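Local coordinates for protein NADH oxidoreductase (Mesorhizobium loti, PDB 3PI7) that probably binds NADPH and acts as an oxidoreductase on NAD(P)H, possibly reducing quinones, with a GroES-like fold joined to a Rossmann fold, at residues Ala223-Arg226 with Glu227-Ala231; Glu299-Gly302 with Pro303-Glu307. One frame throughout, in Å; residues are numbered along the deposited sequence.

Interaction 1 (Ala223-Arg226 with Glu227-Ala231); sequences ATLR and EVMKA
Ala223, Thr224, Leu225 and Arg226 hand their carbonyls in turn to the amides of Glu227, Val228, Met229 and Lys230, four successive i to i+4 bonds of a regular alpha-helix. The two inner bonds are the shorter: Met229 N lies 2.8 Å from Leu225 O, with an N-H...O angle of 165°, and Val228 N lies 2.9 Å from Thr224 O. Both run nearly along the C=O axis. The outer pair bends more, and Lys230 N sits 28° off the plane of the Arg226 carbonyl.

On the buried side Leu225 and Met229, a selenomethionine, meet four residues apart and cross obliquely, the methyl carbons CD1 of Leu225 and CE of Met229 being 3.9 Å apart. Met229 holds CG beside its backbone N (chi1 -64°), 3.2 Å from Leu225 O, and bends at chi2 and chi3 bring CE back to the leucine methyl. Val228 meets Thr224 mainly through a methyl: CG2 of Val228 is 3.3 Å from Thr224 O, while the two CG2 atoms stand 4.4 Å apart. Glu227 starts back along the exposed side, its CG 3.5 Å from Ala223 O. Thr224 OG1 is held by the carbonyl of Asp220, and Arg226 NH2, in one of two modelled conformers, by Asn251 OD1.

This amphipathic helix, 221-232, belongs to the Rossmann-type domain and follows strand 212-215, the outermost strand at one end of the parallel sheet. Thr224 and Val228 press on Leu214 and His212 of that strand, Val228 and Met229 reach Ile193 of the adjoining strand 191-196, and Leu225, Arg226 and Met229 pack against Ala252 at the end of helix 243-252.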
loop_
_atom_site.group_PDB
_atom_site.type_symbol
_atom_site.label_atom_id
_atom_site.label_comp_id
_atom_site.label_asym_id
_atom_site.label_seq_id
_atom_site.Cartn_x
_atom_site.Cartn_y
_atom_site.Cartn_z
ATOM N N ALA A 223 -20.131 12.102 -3.594
ATOM C CA ALA A 223 -20.055 13.498 -4.053
ATOM C C ALA A 223 -19.651 14.424 -2.878
ATOM O O ALA A 223 -18.743 15.228 -3.037
ATOM C CB ALA A 223 -21.377 13.939 -4.667
ATOM N N THR A 224 -20.257 14.240 -1.695
ATOM C CA THR A 224 -19.926 14.962 -0.459
ATOM C C THR A 224 -18.478 14.663 -0.117
ATOM O O THR A 224 -17.707 15.567 0.204
ATOM C CB THR A 224 -20.885 14.510 0.666
ATOM O OG1 THR A 224 -22.204 14.844 0.283
ATOM C CG2 THR A 224 -20.577 15.164 2.019
ATOM N N LEU A 225 -18.103 13.383 -0.207
ATOM C CA LEU A 225 -16.745 12.927 0.066
ATOM C C LEU A 225 -15.716 13.714 -0.751
ATOM O O LEU A 225 -14.769 14.251 -0.162
ATOM C CB LEU A 225 -16.662 11.419 -0.214
ATOM C CG LEU A 225 -15.329 10.704 -0.065
ATOM C CD1 LEU A 225 -14.755 10.876 1.336
ATOM C CD2 LEU A 225 -15.495 9.275 -0.406
ATOM N N ARG A 226 -15.908 13.807 -2.092
ATOM C CA ARG A 226 -14.992 14.532 -2.967
ATOM C C ARG A 226 -14.933 16.009 -2.602
ATOM O O ARG A 226 -13.847 16.586 -2.644
ATOM C CB ARG A 226 -15.365 14.342 -4.447
ATOM C CG ARG A 226 -15.271 12.877 -4.829
ATOM C CD ARG A 226 -15.282 12.587 -6.311
ATOM N NE ARG A 226 -15.022 11.161 -6.516
ATOM C CZ ARG A 226 -13.809 10.621 -6.587
ATOM N NH1 ARG A 226 -12.726 11.387 -6.527
ATOM N NH2 ARG A 226 -13.670 9.313 -6.735
ATOM N N GLU A 227 -16.060 16.610 -2.201
ATOM C CA GLU A 227 -16.062 18.026 -1.801
ATOM C C GLU A 227 -15.226 18.207 -0.552
ATOM O O GLU A 227 -14.411 19.123 -0.481
ATOM C CB GLU A 227 -17.491 18.524 -1.569
ATOM C CG GLU A 227 -18.291 18.731 -2.852
ATOM C CD GLU A 227 -19.748 19.064 -2.611
ATOM O OE1 GLU A 227 -20.077 19.525 -1.497
ATOM O OE2 GLU A 227 -20.555 18.931 -3.559
ATOM N N VAL A 228 -15.363 17.290 0.399
ATOM C CA VAL A 228 -14.599 17.383 1.658
ATOM C C VAL A 228 -13.100 17.128 1.389
ATOM O O VAL A 228 -12.249 17.808 1.963
ATOM C CB VAL A 228 -15.181 16.415 2.726
ATOM C CG1 VAL A 228 -14.312 16.424 3.989
ATOM C CG2 VAL A 228 -16.622 16.823 3.066
HETATM N N MSE A 229 -12.772 16.122 0.560
HETATM C CA MSE A 229 -11.372 15.849 0.239
HETATM C C MSE A 229 -10.728 17.040 -0.424
HETATM O O MSE A 229 -9.593 17.338 -0.115
HETATM C CB MSE A 229 -11.220 14.634 -0.699
HETATM C CG MSE A 229 -11.683 13.362 -0.088
HETATM SE SE MSE A 229 -10.826 12.860 1.526
HETATM C CE MSE A 229 -12.218 13.396 2.797
ATOM N N LYS A 230 -11.456 17.736 -1.318
ATOM C CA LYS A 230 -10.896 18.905 -2.002
ATOM C C LYS A 230 -10.666 20.033 -0.992
ATOM O O LYS A 230 -9.632 20.693 -1.032
ATOM C CB LYS A 230 -11.827 19.370 -3.135
ATOM C CG LYS A 230 -11.253 20.519 -3.973
ATOM C CD LYS A 230 -12.124 20.882 -5.178
ATOM C CE LYS A 230 -11.692 22.173 -5.854
ATOM N NZ LYS A 230 -10.423 22.034 -6.626
ATOM N N ALA A 231 -11.632 20.235 -0.087
ATOM C CA ALA A 231 -11.591 21.326 0.886
ATOM C C ALA A 231 -10.516 21.118 1.967
ATOM O O ALA A 231 -9.830 22.071 2.370
ATOM C CB ALA A 231 -12.960 21.487 1.531
#

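Interaction 2 (Glu299-Gly302 with Pro303-Glu307); sequences ERRG and PAILE
Arg301 and Ile305, one helical turn apart, make the side-chain contact of this stretch: the Ile305 methyl CD1 comes to 3.5 Å from Arg301 NH1 and 3.9 Å from CG of the same arginine. The methyl approaches the guanidinium obliquely, touching both its end and the start of the aliphatic chain. Arg301 leaves the helix with CG opposite the backbone N (chi1 -165°) and stays extended as far as NE, and NH2 is hydrogen-bonded to the carbonyl of Ala129. Ile305 holds CG1 beside its own backbone N (chi1 -72°), which turns that branch back over the preceding turn, 3.3 Å from Arg301 O.

The buried side belongs to Ala304, whose CB lies 3.4 Å from Arg300 O. This methyl faces Trp293 of helix 290-296 and Leu151 and Ile154 of helix 148-163; Ile305 also rests on Leu151.

Within its first two turns, helix 298-313 carries a proline kink at Pro303. Pro303 has no amide hydrogen to give to the turn before, and its ring CD instead sits 3.2 Å from Glu299 O, where an N-H would otherwise point. Regular i to i+4 bonding resumes at once, with Ala304 N on Arg300 O, Ile305 N on Arg301 O at 2.9 Å, and Leu306 N on Gly302 O at 161°.

The solvent side, with Leu306, Arg300 and Glu299, is looser. Leu306 meets only the backbone of the preceding turn, its CB, CG and CD1 all around Gly302 O, CG at 3.4 Å; Gly302 has no side chain with which to meet it. Arg300 and Glu299 share a long salt bridge, NE to OE2 at 3.9 Å, while Arg300 also makes a cation-pi contact with Phe297 and lies against Trp293.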
loop_
_atom_site.group_PDB
_atom_site.type_symbol
_atom_site.label_atom_id
_atom_site.label_comp_id
_atom_site.label_asym_id
_atom_site.label_seq_id
_atom_site.Cartn_x
_atom_site.Cartn_y
_atom_site.Cartn_z
ATOM N N GLU A 299 11.444 2.462 22.287
ATOM C CA GLU A 299 11.743 3.759 22.892
ATOM C C GLU A 299 10.510 4.671 22.958
ATOM O O GLU A 299 10.534 5.636 23.711
ATOM C CB GLU A 299 12.898 4.460 22.148
ATOM C CG GLU A 299 12.544 5.082 20.795
ATOM C CD GLU A 299 12.358 4.151 19.606
ATOM O OE1 GLU A 299 12.614 2.931 19.735
ATOM O OE2 GLU A 299 11.972 4.658 18.528
ATOM N N ARG A 300 9.430 4.373 22.193
ATOM C CA ARG A 300 8.220 5.203 22.219
ATOM C C ARG A 300 7.151 4.594 23.121
ATOM O O ARG A 300 6.217 5.285 23.530
ATOM C CB ARG A 300 7.658 5.382 20.794
ATOM C CG ARG A 300 8.582 6.148 19.856
ATOM C CD ARG A 300 7.923 6.370 18.516
ATOM N NE ARG A 300 8.887 6.770 17.486
ATOM C CZ ARG A 300 8.588 6.968 16.203
ATOM N NH1 ARG A 300 7.341 6.819 15.772
ATOM N NH2 ARG A 300 9.536 7.319 15.343
ATOM N N ARG A 301 7.331 3.327 23.470
ATOM C CA ARG A 301 6.421 2.526 24.304
ATOM C C ARG A 301 6.270 3.162 25.676
ATOM O O ARG A 301 5.152 3.479 26.072
ATOM C CB ARG A 301 6.968 1.092 24.401
ATOM C CG ARG A 301 6.000 0.053 24.918
ATOM C CD ARG A 301 6.700 -1.292 25.042
ATOM N NE ARG A 301 5.759 -2.374 25.331
ATOM C CZ ARG A 301 5.376 -2.740 26.551
ATOM N NH1 ARG A 301 5.857 -2.118 27.623
ATOM N NH2 ARG A 301 4.512 -3.735 26.711
ATOM N N GLY A 302 7.408 3.424 26.334
ATOM C CA GLY A 302 7.494 4.057 27.654
ATOM C C GLY A 302 6.789 5.398 27.730
ATOM O O GLY A 302 5.853 5.558 28.519
ATOM N N PRO A 303 7.189 6.381 26.885
ATOM C CA PRO A 303 6.496 7.685 26.889
ATOM C C PRO A 303 4.992 7.576 26.558
ATOM O O PRO A 303 4.210 8.338 27.125
ATOM C CB PRO A 303 7.248 8.484 25.818
ATOM C CG PRO A 303 8.600 7.856 25.763
ATOM C CD PRO A 303 8.332 6.389 25.952
ATOM N N ALA A 304 4.563 6.642 25.662
ATOM C CA ALA A 304 3.124 6.508 25.371
ATOM C C ALA A 304 2.369 5.979 26.601
ATOM O O ALA A 304 1.263 6.440 26.876
ATOM C CB ALA A 304 2.885 5.585 24.174
ATOM N N ILE A 305 2.958 4.983 27.308
ATOM C CA ILE A 305 2.350 4.397 28.521
ATOM C C ILE A 305 2.272 5.494 29.586
ATOM O O ILE A 305 1.224 5.646 30.214
ATOM C CB ILE A 305 3.157 3.164 29.001
ATOM C CG1 ILE A 305 2.948 1.970 28.055
ATOM C CG2 ILE A 305 2.880 2.799 30.480
ATOM C CD1 ILE A 305 4.010 0.831 28.199
ATOM N N LEU A 306 3.353 6.308 29.720
ATOM C CA LEU A 306 3.367 7.396 30.705
ATOM C C LEU A 306 2.361 8.464 30.340
ATOM O O LEU A 306 1.709 8.982 31.229
ATOM C CB LEU A 306 4.770 8.015 30.891
ATOM C CG LEU A 306 5.854 7.111 31.543
ATOM C CD1 LEU A 306 7.243 7.668 31.281
ATOM C CD2 LEU A 306 5.646 6.975 33.073
ATOM N N GLU A 307 2.207 8.779 29.042
ATOM C CA GLU A 307 1.252 9.792 28.565
ATOM C C GLU A 307 -0.193 9.316 28.741
ATOM O O GLU A 307 -1.046 10.128 29.104
ATOM C CB GLU A 307 1.527 10.156 27.088
ATOM C CG GLU A 307 0.600 11.203 26.486
ATOM C CD GLU A 307 0.703 12.624 27.021
ATOM O OE1 GLU A 307 1.717 12.962 27.674
ATOM O OE2 GLU A 307 -0.230 13.416 26.753
#

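Overall arrangement
Both contacts are local turns within single helices, in series along the chain, and neither closes a long loop; they do not nest or cross. From the N terminus, the chain first builds much of the GroES-like part, then enters the parallel six-stranded sheet at strand 167-170. Interaction 1 comes after its third strand, 212-215, joining that edge of the sheet to helix 243-252. The chain then adds strands 236-239, 258-261 and 284-287 before reaching interaction 2, whose helix, 298-313, is bonded through Arg301 to Ala129, just before strand 131-133 of the mixed sheet. With centres about 36 Å apart and nearest atoms about 24 Å apart, the two contacts never touch.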